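Local coordinates for protein superoxide dismutase (PDB 4FFK) that catalyses the dismutation of superoxide to molecular oxygen and hydrogen peroxide at an iron centre in Acidilobus saccharovorans, at residues A[35-38]-A[39-43]; A[54-57]-A[58-61]; A[114-117]-A[118-122]; A[159-163]-A[164-168]. One frame throughout, in Å; residues are numbered along the deposited sequence.

Contacts 1 and 2 both belong to helix 37-66 of the alpha-hairpin domain, with centres about 26 Å apart; contacts 3 and 4 belong to the C-terminal domain, with centres about 24 Å apart. The active-site iron ties the two domains together. Contact 1 supplies the ligand His-43, and in contact 4 the nearest atom of the His-163 side chain lies about 5 Å from the metal, although the two contacts do not touch (nearest atoms about 7 Å apart). Contacts 2 and 3 lie on opposite sides of the chain's centre, about 40 Å apart between their own centres. Subunit interfaces also recur: contacts 1 and 4 reach the second subunit, contacts 2, 3 and 4 the third.

Contact 1 (A[35-38]-A[39-43]); sequences ISAE and TLRYH. With FE (Fe (III) ion), chain B.
Glu-38 lies alongside Tyr-42 one turn further on, and Thr-39 is clasped by Ser-36 and Ile-35, where helix 37-66 begins. The glutamate runs extended, its CG anti to the backbone N (chi1 -172°), which carries the carboxylate along the tyrosine. Glu-38 CG lies in the ring plane at the edge, 3.7 Å from Tyr-42 CE2, and the carboxylate plane is turned 53° from the ring. A water lies 3.1 Å from Tyr-42 OH; it is modelled so close to Glu-38 OE2 that this half of the bridge is doubtful. Arg-41 folds back at chi3 and lays one guanidinium face over the backbone, with Glu-38 CA 3.3 Å above the plane near its rim, while NH2 comes 3.5 Å from Ala-37 CB. This is packing and not a salt bridge, since Glu-38 OE1 and Arg-41 NH1 stay 4.9 Å apart.

Thr-39 closes the helix start. Its N donates to Ser-36 OG over 2.9 Å with an N-H...O angle of 165°, making Ser-36 the N-cap, and its methyl CG2 meets Ile-35 CG2 at 3.6 Å. Asp-187 is hydrogen-bonded to both Ser-36 OG and Thr-39 OG1, linking the cap to helix 185-188. Glu-38 OE2 forms a salt bridge with Arg-189 of the second subunit. At the far end of the segment His-43 NE2 binds the iron at 2.1 Å, with His-92, Asp-178 and His-182 as the other protein ligands. The chemistry thus implies a helix start fixed by hydroxyl and carboxylate groups, its glutamate charge probably balanced across the subunit boundary.

Contact 2 (A[54-57]-A[58-61]); sequences GANA and ALDK
Leu-59 packs back over the carbonyls of Ala-55 and Asn-56 on a regular turn of helix 37-66, the first long helix of the alpha-hairpin domain. Its chain can be followed outward. CB stands 3.4 Å from Asn-56 O and somewhat farther from Ala-55 O, so the two carbonyls flank the root of the side chain. With CG anti to the carbonyl carbon (chi1 -69°), the next atom swings back along the helix and reaches Ala-55 O, also at 3.4 Å. At the tip, CD1 meets the amide oxygen of Asn-56, OD1, at 4.1 Å, the two side chains crossing at a slant. Beyond this turn, the leucine reaches Phe-82 of helix 75-97, Arg-18 and Tyr-19 of a loop, and Arg-156 of the third subunit.

Asn-56 does not depend on the leucine for its polar end: OD1 accepts from Tyr-19 N, a bond that probably limits rotation of the amide. Ala-58 presents only a methyl to helix 75-97, where it rests on Val-78 and Phe-82, and Ala-55 meets Asn-85; such short side chains are consistent with a close approach of helices 37-66 and 75-97 here.

The backbone evidence is four successive i to i+4 bonds. Asp-60 N to Asn-56 O is the shortest at 2.8 Å, and Ala-58 N to Gly-54 O the longest at 3.2 Å. On the outer surface Lys-61 N donates to Ala-57 O, and the lysine chain trails back past that same oxygen, its CD 4.0 Å from Ala-57 O.

Contact 3 (A[114-117]-A[118-122]); sequences GDAI and NKFFG
Asn-118 N donates to Gly-114 O (3.0 Å, N-H...O angle 169°) in a helix whose alpha-helical angles hold through Lys-119 and relax at Phe-120 and Phe-121, before Gly-122 turns to positive phi (100°). This is the C-terminal end of helix 111-121, in the C-terminal domain of the iron/manganese superoxide dismutase fold; at Gly-122 a beta carbon would press on the carbonyl O of Phe-121. Phe-120 and Phe-121 face the strand 155-161, both touching Leu-155. Phe-120 CD2 comes 3.1 Å from Ala-116 O at a slant, and CE2 lies 4.2 Å from Ala-116 CB. Phe-121 turns its edge to the preceding turn, its CD1 3.4 Å from Ile-117 O and 4.1 Å from Ile-117 CG2, a methyl set anti to the backbone N. Phe-121 also packs on Leu-66 of the third subunit.

On the polar side, Asn-118 CG lies 3.5 Å from Gly-114 O, and OD1 accepts a weak bond from a water modelled doubtfully close to that carbonyl. With an alanine here, Gly-114 O would lose its flanking amide and the water would probably be held less firmly. Over one face of Phe-120 lies Lys-119 CG, 3.8 Å above the ring plane and offset toward its rim.

Contact 4 (A[159-163]-A[164-168]); sequences QVEKH and NNVVT
Glu-161 O is gripped by two backbone donors, Asn-164 N at 3.2 Å and Asn-165 N at 2.9 Å, both well bent at the hydrogen. Asn-165 O is gripped twice in turn: Glu-161 N at 2.8 Å and Val-167 N approach it from opposite faces of its carbonyl plane, the former 43° out of that plane. Glu-161 and Asn-165 therefore form a single antiparallel hydrogen-bonded pair at the end of strand 155-161.

Asn-164 and Asn-165 both stand opposite Glu-161, a classic beta bulge where the chain leaves the strand. Glu-161 extends past Val-166, whose CG2 lies 3.6 Å from both its CD and OE2. The carboxylate charge is met by other chains: OE2 by Arg-80 of the third subunit, OE1 by Lys-162 of the second. Lys-162 NZ in turn pairs with Glu-139 and Glu-161 of the second subunit. It also donates to a water that gives its two protons to Asn-164 OD1 (2.8 Å) and Asn-165 OD1, so a single water joins three side chains. Asn-164 ND2 donates to Val-166 O of the third subunit.

Val-160 packs on Trp-143 and Ile-145 of strand 142-148; its CG2 meets Val-167 CB at 3.8 Å while CG1, anti to the backbone N, lies 3.5 Å from Asn-165 O. Replacing this valine by an alanine removes both methyls, which would probably open a gap beside Val-167 and leave that side chain freer to shift. His-163, whose ND1 is hydrogen-bonded to Trp-143 NE1, turns its ring away from the bulge toward Tyr-51 and the iron ligand His-92.

Contact 1 (A[35-38]-A[39-43])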
loop_
_atom_site.group_PDB
_atom_site.type_symbol
_atom_site.label_atom_id
_atom_site.label_comp_id
_atom_site.label_asym_id
_atom_site.label_seq_id
_atom_site.Cartn_x
_atom_site.Cartn_y
_atom_site.Cartn_z
ATOM N N ILE A 35 -15.443 25.655 -3.743
ATOM C CA ILE A 35 -15.994 24.408 -3.337
ATOM C C ILE A 35 -17.440 24.638 -2.976
ATOM O O ILE A 35 -17.728 25.508 -2.153
ATOM C CB ILE A 35 -15.254 23.839 -2.137
ATOM C CG1 ILE A 35 -13.762 23.606 -2.473
ATOM C CG2 ILE A 35 -15.979 22.529 -1.648
ATOM C CD1 ILE A 35 -12.921 23.124 -1.245
ATOM N N SER A 36 -18.312 23.827 -3.574
ATOM C CA SER A 36 -19.742 23.997 -3.445
ATOM C C SER A 36 -20.274 23.606 -2.090
ATOM O O SER A 36 -19.700 22.792 -1.379
ATOM C CB SER A 36 -20.525 23.297 -4.562
ATOM O OG SER A 36 -20.498 21.877 -4.519
ATOM N N ALA A 37 -21.382 24.243 -1.707
ATOM C CA ALA A 37 -22.098 23.808 -0.553
ATOM C C ALA A 37 -22.385 22.329 -0.630
ATOM O O ALA A 37 -22.340 21.678 0.398
ATOM C CB ALA A 37 -23.458 24.565 -0.433
ATOM N N GLU A 38 -22.762 21.870 -1.813
ATOM C CA GLU A 38 -23.103 20.500 -2.050
ATOM C C GLU A 38 -21.897 19.624 -1.730
ATOM O O GLU A 38 -22.011 18.659 -0.999
ATOM C CB GLU A 38 -23.508 20.276 -3.477
ATOM C CG GLU A 38 -24.052 18.876 -3.711
ATOM C CD GLU A 38 -24.384 18.607 -5.102
ATOM O OE1 GLU A 38 -24.421 19.546 -5.909
ATOM O OE2 GLU A 38 -24.624 17.450 -5.451
ATOM N N THR A 39 -20.749 19.991 -2.290
ATOM C CA THR A 39 -19.529 19.249 -1.941
ATOM C C THR A 39 -19.297 19.258 -0.447
ATOM O O THR A 39 -18.998 18.215 0.145
ATOM C CB THR A 39 -18.307 19.832 -2.611
ATOM O OG1 THR A 39 -18.447 19.555 -3.997
ATOM C CG2 THR A 39 -17.012 19.103 -1.976
ATOM N N LEU A 40 -19.442 20.421 0.194
ATOM C CA LEU A 40 -19.281 20.445 1.626
ATOM C C LEU A 40 -20.237 19.515 2.366
ATOM O O LEU A 40 -19.813 18.875 3.360
ATOM C CB LEU A 40 -19.197 21.872 2.240
ATOM C CG LEU A 40 -17.977 22.683 1.780
ATOM C CD1 LEU A 40 -17.936 24.026 2.503
ATOM C CD2 LEU A 40 -16.644 21.957 2.078
ATOM N N ARG A 41 -21.486 19.446 1.906
ATOM C CA ARG A 41 -22.492 18.560 2.550
ATOM C C ARG A 41 -22.067 17.088 2.401
ATOM O O ARG A 41 -21.976 16.345 3.388
ATOM C CB ARG A 41 -23.841 18.758 1.930
ATOM C CG ARG A 41 -24.494 20.054 2.467
ATOM C CD ARG A 41 -25.992 20.129 2.088
ATOM N NE ARG A 41 -26.257 19.908 0.670
ATOM C CZ ARG A 41 -26.198 20.860 -0.276
ATOM N NH1 ARG A 41 -26.460 20.564 -1.532
ATOM N NH2 ARG A 41 -25.843 22.084 0.026
ATOM N N TYR A 42 -21.758 16.687 1.177
ATOM C CA TYR A 42 -21.337 15.286 0.988
ATOM C C TYR A 42 -20.037 15.034 1.720
ATOM O O TYR A 42 -19.906 14.063 2.426
ATOM C CB TYR A 42 -21.193 14.883 -0.479
ATOM C CG TYR A 42 -22.524 14.654 -1.093
ATOM C CD1 TYR A 42 -23.152 13.435 -0.986
ATOM C CD2 TYR A 42 -23.223 15.734 -1.701
ATOM C CE1 TYR A 42 -24.379 13.229 -1.503
ATOM C CE2 TYR A 42 -24.516 15.539 -2.201
ATOM C CZ TYR A 42 -25.064 14.274 -2.117
ATOM O OH TYR A 42 -26.309 14.002 -2.638
ATOM N N HIS A 43 -19.079 15.928 1.510
ATOM C CA HIS A 43 -17.738 15.709 1.956
ATOM C C HIS A 43 -17.658 15.719 3.463
ATOM O O HIS A 43 -17.086 14.811 4.063
ATOM C CB HIS A 43 -16.828 16.759 1.366
ATOM C CG HIS A 43 -15.389 16.352 1.395
ATOM N ND1 HIS A 43 -14.397 17.091 0.780
ATOM C CD2 HIS A 43 -14.773 15.301 1.990
ATOM C CE1 HIS A 43 -13.225 16.493 0.969
ATOM N NE2 HIS A 43 -13.434 15.391 1.672
HETATM FE FE FE B . -12.149 13.720 1.657
HETATM O O HOH W 1 -26.649 16.291 -4.752
HETATM O O HOH W 2 -10.739 12.233 1.549
#

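Contact 2 (A[54-57]-A[58-61])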
loop_
_atom_site.group_PDB
_atom_site.type_symbol
_atom_site.label_atom_id
_atom_site.label_comp_id
_atom_site.label_asym_id
_atom_site.label_seq_id
_atom_site.Cartn_x
_atom_site.Cartn_y
_atom_site.Cartn_z
ATOM N N GLY A 54 -16.169 4.871 11.005
ATOM C CA GLY A 54 -15.313 3.690 10.737
ATOM C C GLY A 54 -14.277 3.577 11.827
ATOM O O GLY A 54 -13.988 2.434 12.235
ATOM N N ALA A 55 -13.711 4.701 12.280
ATOM C CA ALA A 55 -12.734 4.733 13.372
ATOM C C ALA A 55 -13.403 4.195 14.636
ATOM O O ALA A 55 -12.883 3.373 15.356
ATOM C CB ALA A 55 -12.235 6.081 13.630
ATOM N N ASN A 56 -14.567 4.745 14.944
ATOM C CA ASN A 56 -15.296 4.230 16.117
ATOM C C ASN A 56 -15.667 2.756 16.053
ATOM O O ASN A 56 -15.672 2.071 17.096
ATOM C CB ASN A 56 -16.545 5.090 16.284
ATOM C CG ASN A 56 -16.200 6.477 16.658
ATOM O OD1 ASN A 56 -15.098 6.752 17.146
ATOM N ND2 ASN A 56 -17.147 7.401 16.434
ATOM N N ALA A 57 -16.034 2.255 14.879
ATOM C CA ALA A 57 -16.364 0.849 14.750
ATOM C C ALA A 57 -15.156 -0.047 15.056
ATOM O O ALA A 57 -15.306 -1.116 15.656
ATOM C CB ALA A 57 -16.909 0.536 13.433
ATOM N N ALA A 58 -13.950 0.420 14.701
ATOM C CA ALA A 58 -12.729 -0.345 15.079
ATOM C C ALA A 58 -12.632 -0.346 16.570
ATOM O O ALA A 58 -12.476 -1.396 17.186
ATOM C CB ALA A 58 -11.467 0.273 14.440
ATOM N N LEU A 59 -12.810 0.824 17.187
ATOM C CA LEU A 59 -12.668 0.988 18.621
ATOM C C LEU A 59 -13.691 0.057 19.296
ATOM O O LEU A 59 -13.390 -0.587 20.294
ATOM C CB LEU A 59 -12.953 2.441 19.029
ATOM C CG LEU A 59 -11.919 3.482 18.586
ATOM C CD1 LEU A 59 -12.252 4.697 19.347
ATOM C CD2 LEU A 59 -10.519 2.964 18.915
ATOM N N ASP A 60 -14.845 -0.076 18.702
ATOM C CA ASP A 60 -15.862 -0.954 19.268
ATOM C C ASP A 60 -15.409 -2.407 19.297
ATOM O O ASP A 60 -15.583 -3.119 20.305
ATOM C CB ASP A 60 -17.167 -0.816 18.524
ATOM C CG ASP A 60 -18.277 -1.575 19.239
ATOM O OD1 ASP A 60 -18.703 -2.623 18.719
ATOM O OD2 ASP A 60 -18.645 -1.115 20.336
ATOM N N LYS A 61 -14.795 -2.851 18.206
ATOM C CA LYS A 61 -14.276 -4.226 18.151
ATOM C C LYS A 61 -13.188 -4.432 19.183
ATOM O O LYS A 61 -13.164 -5.462 19.854
ATOM C CB LYS A 61 -13.713 -4.504 16.753
ATOM C CG LYS A 61 -14.706 -5.071 15.784
ATOM C CD LYS A 61 -14.267 -4.791 14.331
ATOM C CE LYS A 61 -15.481 -4.785 13.403
ATOM N NZ LYS A 61 -15.524 -3.735 12.344
#

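Contact 3 (A[114-117]-A[118-122])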
loop_
_atom_site.group_PDB
_atom_site.type_symbol
_atom_site.label_atom_id
_atom_site.label_comp_id
_atom_site.label_asym_id
_atom_site.label_seq_id
_atom_site.Cartn_x
_atom_site.Cartn_y
_atom_site.Cartn_z
ATOM N N GLY A 114 5.014 31.910 6.430
ATOM C CA GLY A 114 5.443 32.479 5.195
ATOM C C GLY A 114 6.944 32.476 5.091
ATOM O O GLY A 114 7.494 32.153 4.053
ATOM N N ASP A 115 7.613 32.868 6.174
ATOM C CA ASP A 115 9.077 32.862 6.202
ATOM C C ASP A 115 9.639 31.444 6.119
ATOM O O ASP A 115 10.641 31.163 5.430
ATOM C CB ASP A 115 9.547 33.520 7.497
ATOM C CG ASP A 115 9.348 35.038 7.488
ATOM O OD1 ASP A 115 9.351 35.637 6.390
ATOM O OD2 ASP A 115 9.198 35.591 8.583
ATOM N N ALA A 116 8.996 30.547 6.853
ATOM C CA ALA A 116 9.412 29.142 6.814
ATOM C C ALA A 116 9.285 28.592 5.382
ATOM O O ALA A 116 10.184 27.934 4.873
ATOM C CB ALA A 116 8.598 28.357 7.796
ATOM N N ILE A 117 8.192 28.916 4.697
ATOM C CA ILE A 117 8.031 28.483 3.301
ATOM C C ILE A 117 9.121 29.075 2.424
ATOM O O ILE A 117 9.741 28.399 1.622
ATOM C CB ILE A 117 6.620 28.834 2.771
ATOM C CG1 ILE A 117 5.584 27.961 3.523
ATOM C CG2 ILE A 117 6.575 28.723 1.282
ATOM C CD1 ILE A 117 4.100 28.339 3.342
ATOM N N ASN A 118 9.371 30.378 2.565
ATOM C CA ASN A 118 10.489 30.904 1.809
ATOM C C ASN A 118 11.809 30.192 2.122
ATOM O O ASN A 118 12.577 29.875 1.219
ATOM C CB ASN A 118 10.588 32.414 2.020
ATOM C CG ASN A 118 9.459 33.145 1.364
ATOM O OD1 ASN A 118 8.939 32.686 0.345
ATOM N ND2 ASN A 118 9.069 34.301 1.926
ATOM N N LYS A 119 12.066 29.937 3.402
ATOM C CA LYS A 119 13.319 29.284 3.788
ATOM C C LYS A 119 13.469 27.888 3.165
ATOM O O LYS A 119 14.514 27.543 2.624
ATOM C CB LYS A 119 13.473 29.255 5.316
ATOM C CG LYS A 119 14.719 28.531 5.790
ATOM C CD LYS A 119 14.844 28.645 7.305
ATOM C CE LYS A 119 16.189 28.084 7.719
ATOM N NZ LYS A 119 16.313 27.906 9.188
ATOM N N PHE A 120 12.385 27.109 3.196
ATOM C CA PHE A 120 12.522 25.694 2.828
ATOM C C PHE A 120 12.190 25.404 1.358
ATOM O O PHE A 120 12.626 24.396 0.806
ATOM C CB PHE A 120 11.766 24.821 3.828
ATOM C CG PHE A 120 12.227 25.015 5.237
ATOM C CD1 PHE A 120 13.573 24.767 5.583
ATOM C CD2 PHE A 120 11.359 25.446 6.239
ATOM C CE1 PHE A 120 14.011 24.939 6.892
ATOM C CE2 PHE A 120 11.814 25.658 7.566
ATOM C CZ PHE A 120 13.142 25.410 7.880
ATOM N N PHE A 121 11.489 26.322 0.691
ATOM C CA PHE A 121 11.184 26.122 -0.732
ATOM C C PHE A 121 11.657 27.260 -1.636
ATOM O O PHE A 121 11.491 27.209 -2.866
ATOM C CB PHE A 121 9.683 25.897 -0.946
ATOM C CG PHE A 121 9.114 24.862 -0.037
ATOM C CD1 PHE A 121 8.686 25.226 1.228
ATOM C CD2 PHE A 121 9.084 23.517 -0.437
ATOM C CE1 PHE A 121 8.161 24.288 2.121
ATOM C CE2 PHE A 121 8.592 22.541 0.467
ATOM C CZ PHE A 121 8.111 22.945 1.720
ATOM N N GLY A 122 12.230 28.283 -1.015
ATOM C CA GLY A 122 12.851 29.346 -1.806
ATOM C C GLY A 122 11.934 30.539 -1.918
ATOM O O GLY A 122 12.369 31.691 -1.716
HETATM O O HOH W 3 6.539 32.132 1.725
#

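Contact 4 (A[159-163]-A[164-168])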
loop_
_atom_site.group_PDB
_atom_site.type_symbol
_atom_site.label_atom_id
_atom_site.label_comp_id
_atom_site.label_asym_id
_atom_site.label_seq_id
_atom_site.Cartn_x
_atom_site.Cartn_y
_atom_site.Cartn_z
ATOM N N GLN A 159 3.108 13.323 0.487
ATOM C CA GLN A 159 1.852 12.805 -0.021
ATOM C C GLN A 159 1.299 11.794 0.922
ATOM O O GLN A 159 2.034 11.107 1.642
ATOM C CB GLN A 159 2.076 12.078 -1.317
ATOM C CG GLN A 159 2.475 13.023 -2.459
ATOM C CD GLN A 159 2.525 12.276 -3.739
ATOM O OE1 GLN A 159 2.945 11.154 -3.771
ATOM N NE2 GLN A 159 2.087 12.909 -4.839
ATOM N N VAL A 160 0.009 11.596 0.802
ATOM C CA VAL A 160 -0.616 10.514 1.524
ATOM C C VAL A 160 -1.446 9.802 0.489
ATOM O O VAL A 160 -2.032 10.439 -0.379
ATOM C CB VAL A 160 -1.611 11.043 2.615
ATOM C CG1 VAL A 160 -2.134 9.800 3.362
ATOM C CG2 VAL A 160 -0.906 11.991 3.566
ATOM N N GLU A 161 -1.405 8.466 0.455
ATOM C CA GLU A 161 -2.403 7.768 -0.376
ATOM C C GLU A 161 -3.431 7.131 0.536
ATOM O O GLU A 161 -3.107 6.806 1.653
ATOM C CB GLU A 161 -1.719 6.721 -1.224
ATOM C CG GLU A 161 -0.915 7.372 -2.365
ATOM C CD GLU A 161 -0.120 6.333 -3.107
ATOM O OE1 GLU A 161 -0.439 5.119 -3.129
ATOM O OE2 GLU A 161 0.879 6.761 -3.669
ATOM N N LYS A 162 -4.681 7.083 0.086
ATOM C CA LYS A 162 -5.808 6.877 1.036
ATOM C C LYS A 162 -5.588 7.889 2.176
ATOM O O LYS A 162 -5.219 9.040 1.921
ATOM C CB LYS A 162 -5.783 5.412 1.523
ATOM C CG LYS A 162 -6.074 4.452 0.408
ATOM C CD LYS A 162 -5.779 3.004 0.830
ATOM C CE LYS A 162 -6.741 2.557 1.898
ATOM N NZ LYS A 162 -6.404 1.123 2.355
ATOM N N HIS A 163 -5.806 7.533 3.441
ATOM C CA HIS A 163 -5.487 8.435 4.524
ATOM C C HIS A 163 -4.328 7.921 5.286
ATOM O O HIS A 163 -3.983 8.495 6.318
ATOM C CB HIS A 163 -6.657 8.465 5.514
ATOM C CG HIS A 163 -7.968 8.754 4.862
ATOM N ND1 HIS A 163 -8.140 9.820 3.990
ATOM C CD2 HIS A 163 -9.169 8.119 4.936
ATOM C CE1 HIS A 163 -9.400 9.840 3.574
ATOM N NE2 HIS A 163 -10.037 8.800 4.119
ATOM N N ASN A 164 -3.750 6.789 4.818
ATOM C CA ASN A 164 -2.826 6.104 5.689
ATOM C C ASN A 164 -1.900 5.200 4.944
ATOM O O ASN A 164 -1.602 4.123 5.433
ATOM C CB ASN A 164 -3.622 5.296 6.734
ATOM C CG ASN A 164 -4.457 4.176 6.112
ATOM O OD1 ASN A 164 -4.936 4.273 4.983
ATOM N ND2 ASN A 164 -4.541 3.043 6.841
ATOM N N ASN A 165 -1.502 5.621 3.738
ATOM C CA ASN A 165 -0.430 4.971 3.026
ATOM C C ASN A 165 0.512 6.103 2.639
ATOM O O ASN A 165 0.048 7.243 2.455
ATOM C CB ASN A 165 -0.887 4.302 1.784
ATOM C CG ASN A 165 -1.491 2.914 2.036
ATOM O OD1 ASN A 165 -1.257 2.314 3.059
ATOM N ND2 ASN A 165 -2.139 2.374 1.010
ATOM N N VAL A 166 1.779 5.727 2.517
ATOM C CA VAL A 166 2.927 6.609 2.138
ATOM C C VAL A 166 3.338 7.516 3.307
ATOM O O VAL A 166 4.524 7.669 3.618
ATOM C CB VAL A 166 2.617 7.493 0.916
ATOM C CG1 VAL A 166 3.934 8.132 0.484
ATOM C CG2 VAL A 166 2.068 6.637 -0.245
ATOM N N VAL A 167 2.354 8.112 3.986
ATOM C CA VAL A 167 2.648 8.984 5.146
ATOM C C VAL A 167 3.263 8.190 6.278
ATOM O O VAL A 167 3.183 6.961 6.336
ATOM C CB VAL A 167 1.339 9.706 5.595
ATOM C CG1 VAL A 167 0.339 8.722 6.260
ATOM C CG2 VAL A 167 1.619 11.008 6.430
ATOM N N THR A 168 3.966 8.905 7.145
ATOM C CA THR A 168 4.524 8.240 8.291
ATOM C C THR A 168 4.302 9.182 9.447
ATOM O O THR A 168 3.768 10.300 9.294
ATOM C CB THR A 168 5.989 7.759 8.036
ATOM O OG1 THR A 168 6.398 6.893 9.120
ATOM C CG2 THR A 168 6.989 8.978 7.922
HETATM O O HOH W 4 -1.084 3.242 -1.667
HETATM O O HOH W 5 -4.003 1.894 3.827
#